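PDB 3K9D: aldehyde dehydrogenase from Listeria monocytogenes, which probably oxidises or reduces aldehydes or their acyl derivatives with NAD or NADP as the partner. Local coordinates for residues L109-P117 with M187-T198; S138-L148 with A171-T179. One frame throughout, in Å; residues are numbered along the deposited sequence.

Contact 1 (L109-P117 with M187-T198); sequences LGVVAGLIP and MKHKDTAVILAT
Ala113 and Ile195 sit abreast, their CA atoms 4.6 Å apart, in two neighbouring parallel strands, 111-116 and 192-197, of the Rossmann-like nucleotide-binding fold that aldehyde dehydrogenases share. The short strand axes diverge by only 17°. Four backbone hydrogen bonds fix the register: Ala193 N to Val111 O, Ala113 N to Val194 O, Leu196 N to Ala113 O and Leu115 N to Leu196 O. Ala113 thus bonds through both its N and its O; the bond to its O is short, 2.7 Å from Leu196 N, and somewhat bent, with 147° at the hydrogen.

Leu115 can be followed outward on the face it shares with Ala113, Ile195 and Ala197. Its CB lies 3.5 Å from Leu196 O, the same oxygen that accepts from its own N. With CG anti to the carbonyl carbon (chi1 -51°), the chain leans over the partner strand, and CG reaches Ile195 CG2 at 4.1 Å. CD1 then rests on Ala197 CA and CB and meets Met187 SD, from the end of helix 180-188, at 4.2 Å. Helix 201-207 packs on this face through Met203 and Val204.

On the other face, with Leu196, the Val112 and Val194 side chains run alongside each other in the same direction. Leu109, from the loop before the strand, crosses Val194 obliquely. Ala424 of the second subunit packs on Leu109 and Ala193. Val194 CG1 sits between Leu109 CD2 and Val112 CG1, 3.8 Å from each.

Contact 2 (S138-L148 with A171-T179); sequences SIVFSPHPNAL and AISCMTVPT
Ala171 receives the first bond of the pairing: its O accepts from Ile139 N at 2.9 Å, while its CB touches Ser138 OG, a hydroxyl hydrogen-bonded to Ala21 O of helix 6-28. Ile172 follows, its CG2 near the plane of the Phe141 ring at the edge; Ile139 CG1 lies over one face of that ring, 3.8 Å above its plane and offset toward the rim. Ser173 donates from N to Ile139 O and accepts at O from Phe141 N. The second bond is the more oblique, with a C=O...N angle of 136° and the donor tilted 33° from the carbonyl plane. Chi1 of 63° sets Ser173 OG between its own N and carbonyl carbon, where it meets both methyls of Val140, 3.5 Å from CG1 and from CG2.

The pairing is parallel, as in a beta-alpha-beta crossover: strands 138-143 and 172-174 are joined through helix 148-164, whose Val155 packs on both Phe141 and Cys174. Cys174 SG lies 3.9 Å from Phe141 CB and also meets Pro143 CG. Met175 N closes the set of bonds on Phe141 O; the Met175 sulfur, SD, touches Ser142 OG, which is hydrogen-bonded to Thr183 OG1. Met175 O is buried by the contact, 3.3 Å from Pro143 CG. Beyond the strand, Thr176 O meets Leu148 CD2. Pro178 ends the contact, its CB against Pro145 CB and its CG 3.8 Å from Leu148 CD1, the leucine crossing the ring at about a right angle.

Contacts 1 and 2 are adjacent pairings in one sheet, their centres about 11 Å apart. Strand 111-116 of contact 1 and strand 138-143 of contact 2 are neighbours, so the order across these strands is 192-197, 111-116, 138-143, 172-174. Probable hydrogen bonds join the contacts directly: Val112 O lies 2.9 Å from Val140 N, and Gly114 O is equally far from Ser142 N. Ile116 CD1 packs on Phe141 CD1 at 3.5 Å. Both segments of contact 2 fall in the chain between the two segments of contact 1, and helix 180-188 leads from 171-179 into 187-198. As in related dehydrogenases, such a sheet probably carries the dinucleotide, although neither contact includes a bound cofactor.

Contact 1 (L109-P117 with M187-T198)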
ATOM      1  N   LEU A 109      -8.817  -8.015  -3.983  1.00 23.27           N
ATOM      2  CA  LEU A 109      -8.520  -6.755  -4.662  1.00 18.74           C
ATOM      3  C   LEU A 109      -9.278  -6.657  -5.994  1.00 19.59           C
ATOM      4  O   LEU A 109      -9.826  -5.605  -6.316  1.00 19.06           O
ATOM      5  CB  LEU A 109      -6.995  -6.547  -4.837  1.00 15.36           C
ATOM      6  CG  LEU A 109      -6.190  -5.689  -3.842  1.00 28.27           C
ATOM      7  CD1 LEU A 109      -6.725  -5.761  -2.402  1.00 27.19           C
ATOM      8  CD2 LEU A 109      -4.654  -5.916  -3.884  1.00  9.02           C
ATOM      9  N   GLY A 110      -9.359  -7.760  -6.733  1.00 11.50           N
ATOM     10  CA  GLY A 110      -9.921  -7.732  -8.073  1.00 12.80           C
ATOM     11  C   GLY A 110      -9.008  -8.303  -9.136  1.00 17.97           C
ATOM     12  O   GLY A 110      -8.553  -9.440  -9.021  1.00 14.17           O
ATOM     13  N   VAL A 111      -8.760  -7.545 -10.200  1.00 20.61           N
ATOM     14  CA  VAL A 111      -7.876  -8.034 -11.272  1.00 17.87           C
ATOM     15  C   VAL A 111      -6.459  -7.494 -11.044  1.00 23.06           C
ATOM     16  O   VAL A 111      -6.239  -6.278 -11.077  1.00 22.16           O
ATOM     17  CB  VAL A 111      -8.355  -7.605 -12.680  1.00 23.35           C
ATOM     18  CG1 VAL A 111      -7.411  -8.137 -13.762  1.00 15.69           C
ATOM     19  CG2 VAL A 111      -9.767  -8.061 -12.932  1.00 14.06           C
ATOM     20  N   VAL A 112      -5.526  -8.409 -10.793  1.00 21.73           N
ATOM     21  CA  VAL A 112      -4.122  -8.097 -10.544  1.00 20.24           C
ATOM     22  C   VAL A 112      -3.380  -7.958 -11.881  1.00 18.08           C
ATOM     23  O   VAL A 112      -3.617  -8.730 -12.817  1.00 17.83           O
ATOM     24  CB  VAL A 112      -3.452  -9.211  -9.661  1.00 20.82           C
ATOM     25  CG1 VAL A 112      -2.008  -8.884  -9.325  1.00 18.18           C
ATOM     26  CG2 VAL A 112      -4.225  -9.407  -8.357  1.00 18.82           C
ATOM     27  N   ALA A 113      -2.512  -6.956 -11.973  1.00 16.44           N
ATOM     28  CA  ALA A 113      -1.592  -6.834 -13.095  1.00 18.84           C
ATOM     29  C   ALA A 113      -0.215  -7.290 -12.636  1.00 21.76           C
ATOM     30  O   ALA A 113       0.410  -6.661 -11.776  1.00 16.00           O
ATOM     31  CB  ALA A 113      -1.541  -5.421 -13.600  1.00 16.37           C
ATOM     32  N   GLY A 114       0.233  -8.414 -13.189  1.00 22.13           N
ATOM     33  CA  GLY A 114       1.550  -8.955 -12.875  1.00 19.29           C
ATOM     34  C   GLY A 114       2.561  -8.632 -13.961  1.00 18.32           C
ATOM     35  O   GLY A 114       2.442  -9.096 -15.093  1.00 19.81           O
ATOM     36  N   LEU A 115       3.562  -7.836 -13.611  1.00 17.78           N
ATOM     37  CA  LEU A 115       4.676  -7.566 -14.514  1.00 18.09           C
ATOM     38  C   LEU A 115       5.734  -8.634 -14.278  1.00 12.82           C
ATOM     39  O   LEU A 115       6.203  -8.792 -13.148  1.00 21.62           O
ATOM     40  CB  LEU A 115       5.265  -6.162 -14.273  1.00 22.60           C
ATOM     41  CG  LEU A 115       4.289  -4.961 -14.253  1.00 34.10           C
ATOM     42  CD1 LEU A 115       5.020  -3.630 -14.252  1.00 24.79           C
ATOM     43  CD2 LEU A 115       3.336  -5.001 -15.406  1.00 13.12           C
ATOM     44  N   ILE A 116       6.100  -9.348 -15.344  1.00 23.02           N
ATOM     45  CA  ILE A 116       7.067 -10.474 -15.272  1.00 19.54           C
ATOM     46  C   ILE A 116       8.409 -10.149 -15.946  1.00 20.27           C
ATOM     47  O   ILE A 116       8.447  -9.921 -17.154  1.00 17.43           O
ATOM     48  CB  ILE A 116       6.493 -11.746 -15.961  1.00 19.26           C
ATOM     49  CG1 ILE A 116       5.118 -12.102 -15.398  1.00 15.83           C
ATOM     50  CG2 ILE A 116       7.470 -12.922 -15.845  1.00 15.17           C
ATOM     51  CD1 ILE A 116       5.118 -12.339 -13.907  1.00 11.97           C
ATOM     52  N   PRO A 117       9.516 -10.171 -15.178  1.00 20.87           N
ATOM     53  CA  PRO A 117      10.826  -9.887 -15.761  1.00 15.55           C
ATOM     54  C   PRO A 117      11.390 -11.119 -16.500  1.00 18.74           C
ATOM     55  O   PRO A 117      10.998 -12.255 -16.206  1.00 21.46           O
ATOM     56  CB  PRO A 117      11.679  -9.559 -14.534  1.00 23.92           C
ATOM     57  CG  PRO A 117      11.109 -10.452 -13.452  1.00 28.02           C
ATOM     58  CD  PRO A 117       9.612 -10.502 -13.739  1.00 22.13           C
ATOM     59  N   MET A 187      -1.687  -1.278 -16.874  1.00 10.98           N
ATOM     60  CA  MET A 187      -1.443  -0.597 -15.624  1.00 14.47           C
ATOM     61  C   MET A 187      -2.495   0.496 -15.370  1.00 13.56           C
ATOM     62  O   MET A 187      -2.950   0.638 -14.243  1.00 15.00           O
ATOM     63  CB  MET A 187      -0.024   0.016 -15.580  1.00 14.47           C
ATOM     64  CG  MET A 187       1.140  -0.992 -15.503  1.00 14.72           C
ATOM     65  SD  MET A 187       2.765  -0.205 -15.318  1.00 14.12           S
ATOM     66  CE  MET A 187       2.785   0.884 -16.737  1.00  9.63           C
ATOM     67  N   LYS A 188      -2.847   1.263 -16.405  1.00 12.44           N
ATOM     68  CA  LYS A 188      -3.759   2.433 -16.262  1.00 18.43           C
ATOM     69  C   LYS A 188      -5.251   2.108 -16.180  1.00 22.85           C
ATOM     70  O   LYS A 188      -6.027   2.905 -15.643  1.00 19.20           O
ATOM     71  CB  LYS A 188      -3.523   3.477 -17.366  1.00 16.44           C
ATOM     72  CG  LYS A 188      -2.263   4.335 -17.165  1.00 25.89           C
ATOM     73  CD  LYS A 188      -2.084   5.367 -18.278  1.00 39.52           C
ATOM     74  CE  LYS A 188      -0.824   6.223 -18.082  1.00 46.54           C
ATOM     75  NZ  LYS A 188      -0.971   7.309 -17.065  1.00 43.26           N
ATOM     76  N   HIS A 189      -5.653   0.953 -16.710  1.00 15.55           N
ATOM     77  CA  HIS A 189      -7.067   0.551 -16.758  1.00 21.07           C
ATOM     78  C   HIS A 189      -7.806   0.646 -15.425  1.00 18.73           C
ATOM     79  O   HIS A 189      -7.258   0.322 -14.374  1.00 18.64           O
ATOM     80  CB  HIS A 189      -7.208  -0.867 -17.299  1.00 16.98           C
ATOM     81  CG  HIS A 189      -8.473  -1.089 -18.065  1.00 24.26           C
ATOM     82  ND1 HIS A 189      -9.673  -1.387 -17.455  1.00 22.90           N
ATOM     83  CD2 HIS A 189      -8.731  -1.033 -19.393  1.00 18.04           C
ATOM     84  CE1 HIS A 189     -10.612  -1.521 -18.375  1.00 23.38           C
ATOM     85  NE2 HIS A 189     -10.067  -1.308 -19.559  1.00 27.03           N
ATOM     86  N   LYS A 190      -9.055   1.099 -15.499  1.00 23.00           N
ATOM     87  CA  LYS A 190      -9.942   1.267 -14.350  1.00 20.58           C
ATOM     88  C   LYS A 190     -10.258  -0.057 -13.626  1.00 21.49           C
ATOM     89  O   LYS A 190     -10.364  -0.100 -12.393  1.00 17.64           O
ATOM     90  CB  LYS A 190     -11.236   1.939 -14.833  1.00 25.31           C
ATOM     91  CG  LYS A 190     -12.213   2.329 -13.743  1.00 38.96           C
ATOM     92  CD  LYS A 190     -13.641   2.374 -14.281  1.00 47.59           C
ATOM     93  CE  LYS A 190     -14.628   1.825 -13.258  1.00 42.75           C
ATOM     94  NZ  LYS A 190     -14.465   2.461 -11.911  1.00 34.50           N
ATOM     95  N   ASP A 191     -10.383  -1.133 -14.400  1.00 17.69           N
ATOM     96  CA  ASP A 191     -10.727  -2.452 -13.866  1.00 18.06           C
ATOM     97  C   ASP A 191      -9.549  -3.253 -13.288  1.00 27.45           C
ATOM     98  O   ASP A 191      -9.743  -4.244 -12.552  1.00 19.31           O
ATOM     99  CB  ASP A 191     -11.540  -3.229 -14.905  1.00 17.16           C
ATOM    100  CG  ASP A 191     -12.876  -2.587 -15.161  1.00 29.41           C
ATOM    101  OD1 ASP A 191     -13.448  -2.060 -14.185  1.00 26.46           O
ATOM    102  OD2 ASP A 191     -13.361  -2.593 -16.315  1.00 24.66           O
ATOM    103  N   THR A 192      -8.335  -2.785 -13.595  1.00 22.37           N
ATOM    104  CA  THR A 192      -7.115  -3.225 -12.915  1.00 25.72           C
ATOM    105  C   THR A 192      -7.065  -2.675 -11.487  1.00 20.11           C
ATOM    106  O   THR A 192      -7.045  -1.456 -11.282  1.00 20.67           O
ATOM    107  CB  THR A 192      -5.866  -2.781 -13.705  1.00 23.96           C
ATOM    108  OG1 THR A 192      -5.952  -3.303 -15.041  1.00 14.21           O
ATOM    109  CG2 THR A 192      -4.577  -3.274 -13.032  1.00 18.78           C
ATOM    110  N   ALA A 193      -7.023  -3.577 -10.503  1.00 12.02           N
ATOM    111  CA  ALA A 193      -7.125  -3.196  -9.089  1.00 19.77           C
ATOM    112  C   ALA A 193      -5.788  -2.919  -8.411  1.00 15.69           C
ATOM    113  O   ALA A 193      -5.704  -2.134  -7.443  1.00 11.20           O
ATOM    114  CB  ALA A 193      -7.865  -4.257  -8.328  1.00 13.49           C
ATOM    115  N   VAL A 194      -4.750  -3.580  -8.911  1.00 13.76           N
ATOM    116  CA  VAL A 194      -3.428  -3.507  -8.310  1.00 20.30           C
ATOM    117  C   VAL A 194      -2.369  -3.895  -9.340  1.00 15.57           C
ATOM    118  O   VAL A 194      -2.649  -4.634 -10.285  1.00 16.92           O
ATOM    119  CB  VAL A 194      -3.328  -4.374  -7.006  1.00 18.28           C
ATOM    120  CG1 VAL A 194      -3.181  -5.860  -7.337  1.00 15.85           C
ATOM    121  CG2 VAL A 194      -2.193  -3.885  -6.072  1.00 18.63           C
ATOM    122  N   ILE A 195      -1.163  -3.357  -9.171  1.00 17.95           N
ATOM    123  CA  ILE A 195      -0.028  -3.756  -9.994  1.00 21.86           C
ATOM    124  C   ILE A 195       1.032  -4.401  -9.116  1.00 23.49           C
ATOM    125  O   ILE A 195       1.489  -3.785  -8.148  1.00 18.84           O
ATOM    126  CB  ILE A 195       0.601  -2.553 -10.767  1.00 15.26           C
ATOM    127  CG1 ILE A 195      -0.464  -1.820 -11.574  1.00 16.74           C
ATOM    128  CG2 ILE A 195       1.753  -3.029 -11.688  1.00 17.19           C
ATOM    129  CD1 ILE A 195      -0.147  -0.388 -11.840  1.00 16.25           C
ATOM    130  N   LEU A 196       1.408  -5.641  -9.453  1.00 22.85           N
ATOM    131  CA  LEU A 196       2.657  -6.233  -8.957  1.00 24.98           C
ATOM    132  C   LEU A 196       3.776  -5.914  -9.939  1.00 24.15           C
ATOM    133  O   LEU A 196       3.872  -6.494 -11.025  1.00 18.43           O
ATOM    134  CB  LEU A 196       2.538  -7.735  -8.738  1.00 22.18           C
ATOM    135  CG  LEU A 196       1.526  -8.182  -7.682  1.00 27.28           C
ATOM    136  CD1 LEU A 196       1.364  -9.703  -7.654  1.00 19.94           C
ATOM    137  CD2 LEU A 196       1.950  -7.656  -6.341  1.00 26.46           C
ATOM    138  N   ALA A 197       4.606  -4.967  -9.538  1.00 15.70           N
ATOM    139  CA  ALA A 197       5.551  -4.327 -10.433  1.00 27.14           C
ATOM    140  C   ALA A 197       6.941  -4.913 -10.219  1.00 26.24           C
ATOM    141  O   ALA A 197       7.747  -4.355  -9.482  1.00 23.28           O
ATOM    142  CB  ALA A 197       5.551  -2.817 -10.191  1.00 24.31           C
ATOM    143  N   THR A 198       7.200  -6.051 -10.857  1.00 22.32           N
ATOM    144  CA  THR A 198       8.518  -6.691 -10.801  1.00 26.91           C
ATOM    145  C   THR A 198       9.305  -6.375 -12.082  1.00 29.77           C
ATOM    146  O   THR A 198       8.938  -6.803 -13.185  1.00 34.40           O
ATOM    147  CB  THR A 198       8.403  -8.215 -10.577  1.00 23.60           C
ATOM    148  OG1 THR A 198       7.523  -8.469  -9.474  1.00 27.23           O
ATOM    149  CG2 THR A 198       9.768  -8.830 -10.276  1.00 22.53           C
TER

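Contact 2 (S138-L148 with A171-T179)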
ATOM      1  N   SER A 138      -8.266 -12.397  -9.867  1.00 19.66           N
ATOM      2  CA  SER A 138      -7.795 -12.837 -11.173  1.00 22.28           C
ATOM      3  C   SER A 138      -6.448 -12.179 -11.413  1.00 20.65           C
ATOM      4  O   SER A 138      -6.059 -11.285 -10.655  1.00 14.97           O
ATOM      5  CB  SER A 138      -8.775 -12.436 -12.275  1.00 15.78           C
ATOM      6  OG  SER A 138      -9.935 -13.259 -12.250  1.00 42.80           O
ATOM      7  N   ILE A 139      -5.732 -12.606 -12.451  1.00 17.07           N
ATOM      8  CA  ILE A 139      -4.423 -11.996 -12.771  1.00 12.39           C
ATOM      9  C   ILE A 139      -4.159 -11.969 -14.293  1.00 19.47           C
ATOM     10  O   ILE A 139      -4.424 -12.948 -14.986  1.00 13.95           O
ATOM     11  CB  ILE A 139      -3.252 -12.640 -11.924  1.00 17.25           C
ATOM     12  CG1 ILE A 139      -1.933 -11.855 -12.085  1.00 11.41           C
ATOM     13  CG2 ILE A 139      -3.103 -14.187 -12.196  1.00 15.02           C
ATOM     14  CD1 ILE A 139      -0.922 -12.098 -10.989  1.00  7.50           C
ATOM     15  N   VAL A 140      -3.700 -10.826 -14.809  1.00 12.08           N
ATOM     16  CA  VAL A 140      -3.332 -10.695 -16.228  1.00 13.10           C
ATOM     17  C   VAL A 140      -1.864 -10.290 -16.309  1.00 16.37           C
ATOM     18  O   VAL A 140      -1.472  -9.263 -15.757  1.00 15.79           O
ATOM     19  CB  VAL A 140      -4.196  -9.636 -16.994  1.00 12.07           C
ATOM     20  CG1 VAL A 140      -3.897  -9.688 -18.485  1.00 17.11           C
ATOM     21  CG2 VAL A 140      -5.696  -9.866 -16.787  1.00 16.24           C
ATOM     22  N   PHE A 141      -1.062 -11.103 -16.992  1.00 19.21           N
ATOM     23  CA  PHE A 141       0.379 -10.897 -17.059  1.00 13.20           C
ATOM     24  C   PHE A 141       0.862 -10.057 -18.220  1.00 14.16           C
ATOM     25  O   PHE A 141       0.368 -10.161 -19.342  1.00 12.19           O
ATOM     26  CB  PHE A 141       1.145 -12.236 -17.042  1.00 14.32           C
ATOM     27  CG  PHE A 141       1.009 -12.991 -15.742  1.00 15.39           C
ATOM     28  CD1 PHE A 141       1.669 -12.555 -14.599  1.00 24.67           C
ATOM     29  CD2 PHE A 141       0.206 -14.110 -15.657  1.00 17.16           C
ATOM     30  CE1 PHE A 141       1.547 -13.238 -13.383  1.00  8.93           C
ATOM     31  CE2 PHE A 141       0.068 -14.796 -14.453  1.00 13.99           C
ATOM     32  CZ  PHE A 141       0.746 -14.354 -13.313  1.00 11.84           C
ATOM     33  N   SER A 142       1.865  -9.237 -17.905  1.00 11.25           N
ATOM     34  CA  SER A 142       2.679  -8.543 -18.880  1.00 18.30           C
ATOM     35  C   SER A 142       4.043  -9.240 -18.968  1.00 16.14           C
ATOM     36  O   SER A 142       4.860  -9.133 -18.048  1.00 16.42           O
ATOM     37  CB  SER A 142       2.873  -7.079 -18.469  1.00 11.33           C
ATOM     38  OG  SER A 142       3.624  -6.402 -19.443  1.00 14.17           O
ATOM     39  N   PRO A 143       4.279  -9.970 -20.070  1.00 19.68           N
ATOM     40  CA  PRO A 143       5.543 -10.682 -20.277  1.00 19.15           C
ATOM     41  C   PRO A 143       6.659  -9.793 -20.798  1.00 16.96           C
ATOM     42  O   PRO A 143       6.431  -8.932 -21.649  1.00 18.67           O
ATOM     43  CB  PRO A 143       5.174 -11.756 -21.320  1.00 16.05           C
ATOM     44  CG  PRO A 143       4.042 -11.150 -22.092  1.00 18.74           C
ATOM     45  CD  PRO A 143       3.323 -10.197 -21.175  1.00 12.78           C
ATOM     46  N   HIS A 144       7.861  -9.987 -20.272  1.00 23.56           N
ATOM     47  CA  HIS A 144       9.036  -9.379 -20.864  1.00 22.27           C
ATOM     48  C   HIS A 144       9.165 -10.038 -22.232  1.00 21.31           C
ATOM     49  O   HIS A 144       9.009 -11.255 -22.331  1.00 24.09           O
ATOM     50  CB  HIS A 144      10.269  -9.619 -19.988  1.00 18.79           C
ATOM     51  CG  HIS A 144      11.465  -8.814 -20.393  1.00 23.12           C
ATOM     52  ND1 HIS A 144      12.124  -9.008 -21.588  1.00 24.73           N
ATOM     53  CD2 HIS A 144      12.124  -7.817 -19.757  1.00 25.51           C
ATOM     54  CE1 HIS A 144      13.127  -8.152 -21.681  1.00 21.79           C
ATOM     55  NE2 HIS A 144      13.154  -7.424 -20.579  1.00 20.09           N
ATOM     56  N   PRO A 145       9.379  -9.235 -23.302  1.00 20.95           N
ATOM     57  CA  PRO A 145       9.374  -9.763 -24.672  1.00 10.81           C
ATOM     58  C   PRO A 145      10.453 -10.817 -24.946  1.00 19.96           C
ATOM     59  O   PRO A 145      10.258 -11.677 -25.808  1.00 21.58           O
ATOM     60  CB  PRO A 145       9.598  -8.514 -25.541  1.00 27.39           C
ATOM     61  CG  PRO A 145      10.187  -7.501 -24.637  1.00 20.58           C
ATOM     62  CD  PRO A 145       9.604  -7.776 -23.286  1.00 18.47           C
ATOM     63  N   ASN A 146      11.543 -10.778 -24.177  1.00 22.70           N
ATOM     64  CA  ASN A 146      12.611 -11.776 -24.271  1.00 29.11           C
ATOM     65  C   ASN A 146      12.301 -13.117 -23.609  1.00 21.12           C
ATOM     66  O   ASN A 146      13.089 -14.059 -23.709  1.00 21.31           O
ATOM     67  CB  ASN A 146      13.926 -11.197 -23.750  1.00 16.59           C
ATOM     68  CG  ASN A 146      14.444 -10.082 -24.627  1.00 25.76           C
ATOM     69  OD1 ASN A 146      14.052  -9.962 -25.791  1.00 34.34           O
ATOM     70  ND2 ASN A 146      15.329  -9.264 -24.084  1.00 18.36           N
ATOM     71  N   ALA A 147      11.150 -13.201 -22.949  1.00 19.39           N
ATOM     72  CA  ALA A 147      10.720 -14.436 -22.302  1.00 16.41           C
ATOM     73  C   ALA A 147       9.275 -14.788 -22.651  1.00 13.86           C
ATOM     74  O   ALA A 147       8.640 -15.553 -21.927  1.00 16.72           O
ATOM     75  CB  ALA A 147      10.897 -14.331 -20.790  1.00 16.84           C
ATOM     76  N   LEU A 148       8.774 -14.246 -23.762  1.00 17.09           N
ATOM     77  CA  LEU A 148       7.354 -14.352 -24.132  1.00 16.39           C
ATOM     78  C   LEU A 148       6.846 -15.796 -24.170  1.00 19.95           C
ATOM     79  O   LEU A 148       5.876 -16.126 -23.488  1.00 20.41           O
ATOM     80  CB  LEU A 148       7.081 -13.647 -25.469  1.00 22.07           C
ATOM     81  CG  LEU A 148       5.662 -13.689 -26.067  1.00 20.19           C
ATOM     82  CD1 LEU A 148       4.675 -12.976 -25.165  1.00 18.57           C
ATOM     83  CD2 LEU A 148       5.640 -13.056 -27.449  1.00 19.11           C
ATOM     84  N   ALA A 171      -9.514 -16.123 -15.777  1.00 18.71           N
ATOM     85  CA  ALA A 171      -8.977 -15.718 -14.474  1.00 16.55           C
ATOM     86  C   ALA A 171      -7.466 -15.660 -14.459  1.00 18.50           C
ATOM     87  O   ALA A 171      -6.887 -14.934 -13.662  1.00 16.25           O
ATOM     88  CB  ALA A 171      -9.463 -16.644 -13.384  1.00 14.97           C
ATOM     89  N   ILE A 172      -6.827 -16.444 -15.321  1.00 13.58           N
ATOM     90  CA  ILE A 172      -5.356 -16.432 -15.434  1.00 21.44           C
ATOM     91  C   ILE A 172      -4.990 -16.265 -16.899  1.00 21.93           C
ATOM     92  O   ILE A 172      -5.248 -17.154 -17.717  1.00 29.60           O
ATOM     93  CB  ILE A 172      -4.710 -17.741 -14.870  1.00 22.40           C
ATOM     94  CG1 ILE A 172      -5.121 -17.952 -13.405  1.00 12.81           C
ATOM     95  CG2 ILE A 172      -3.182 -17.710 -15.053  1.00 16.62           C
ATOM     96  CD1 ILE A 172      -5.135 -19.382 -12.982  1.00 16.09           C
ATOM     97  N   SER A 173      -4.425 -15.117 -17.237  1.00 18.70           N
ATOM     98  CA  SER A 173      -4.153 -14.802 -18.630  1.00 18.84           C
ATOM     99  C   SER A 173      -2.847 -14.041 -18.807  1.00 16.97           C
ATOM    100  O   SER A 173      -2.215 -13.641 -17.832  1.00 15.30           O
ATOM    101  CB  SER A 173      -5.340 -14.042 -19.258  1.00 24.24           C
ATOM    102  OG  SER A 173      -5.554 -12.791 -18.613  1.00 20.01           O
ATOM    103  N   CYS A 174      -2.462 -13.827 -20.060  1.00 14.99           N
ATOM    104  CA  CYS A 174      -1.207 -13.177 -20.380  1.00 24.35           C
ATOM    105  C   CYS A 174      -1.348 -12.494 -21.724  1.00 22.62           C
ATOM    106  O   CYS A 174      -1.932 -13.077 -22.646  1.00 18.50           O
ATOM    107  CB  CYS A 174      -0.094 -14.239 -20.460  1.00 31.58           C
ATOM    108  SG  CYS A 174       1.606 -13.632 -20.609  1.00 17.32           S
ATOM    109  N   MET A 175      -0.837 -11.262 -21.824  1.00 16.40           N
ATOM    110  CA  MET A 175      -0.644 -10.586 -23.116  1.00 15.56           C
ATOM    111  C   MET A 175       0.209 -11.463 -24.040  1.00 20.18           C
ATOM    112  O   MET A 175       1.252 -11.988 -23.627  1.00 15.99           O
ATOM    113  CB  MET A 175       0.068  -9.240 -22.926  1.00 19.10           C
ATOM    114  CG  MET A 175      -0.626  -8.249 -21.983  1.00 13.08           C
ATOM    115  SD  MET A 175       0.427  -6.879 -21.496  1.00  9.21           S
ATOM    116  CE  MET A 175       0.936  -6.301 -23.115  1.00  9.85           C
ATOM    117  N   THR A 176      -0.240 -11.615 -25.283  1.00 19.05           N
ATOM    118  CA  THR A 176       0.445 -12.450 -26.264  1.00 21.18           C
ATOM    119  C   THR A 176       1.318 -11.611 -27.191  1.00 25.95           C
ATOM    120  O   THR A 176       2.200 -12.144 -27.880  1.00 24.78           O
ATOM    121  CB  THR A 176      -0.550 -13.284 -27.090  1.00 14.90           C
ATOM    122  OG1 THR A 176      -1.422 -12.412 -27.823  1.00 21.19           O
ATOM    123  CG2 THR A 176      -1.375 -14.178 -26.172  1.00 17.10           C
ATOM    124  N   VAL A 177       1.047 -10.304 -27.197  1.00 23.96           N
ATOM    125  CA  VAL A 177       1.791  -9.299 -27.960  1.00 25.91           C
ATOM    126  C   VAL A 177       2.362  -8.237 -26.991  1.00 25.06           C
ATOM    127  O   VAL A 177       1.638  -7.320 -26.565  1.00 27.00           O
ATOM    128  CB  VAL A 177       0.879  -8.594 -29.018  1.00 29.88           C
ATOM    129  CG1 VAL A 177       1.688  -7.615 -29.863  1.00 26.25           C
ATOM    130  CG2 VAL A 177       0.162  -9.601 -29.910  1.00 26.43           C
ATOM    131  N   PRO A 178       3.660  -8.352 -26.639  1.00 25.89           N
ATOM    132  CA  PRO A 178       4.259  -7.396 -25.708  1.00 26.64           C
ATOM    133  C   PRO A 178       4.515  -6.050 -26.370  1.00 27.47           C
ATOM    134  O   PRO A 178       5.269  -5.974 -27.338  1.00 26.65           O
ATOM    135  CB  PRO A 178       5.597  -8.052 -25.313  1.00 30.65           C
ATOM    136  CG  PRO A 178       5.646  -9.360 -25.987  1.00 21.30           C
ATOM    137  CD  PRO A 178       4.634  -9.359 -27.090  1.00 22.33           C
ATOM    138  N   THR A 179       3.849  -5.007 -25.877  1.00 21.53           N
ATOM    139  CA  THR A 179       4.141  -3.635 -26.291  1.00 19.22           C
ATOM    140  C   THR A 179       4.163  -2.765 -25.048  1.00 19.20           C
ATOM    141  O   THR A 179       3.527  -3.098 -24.038  1.00 17.36           O
ATOM    142  CB  THR A 179       3.134  -3.049 -27.349  1.00 25.12           C
ATOM    143  OG1 THR A 179       1.846  -2.816 -26.762  1.00 20.82           O
ATOM    144  CG2 THR A 179       2.978  -3.954 -28.563  1.00 14.50           C
TER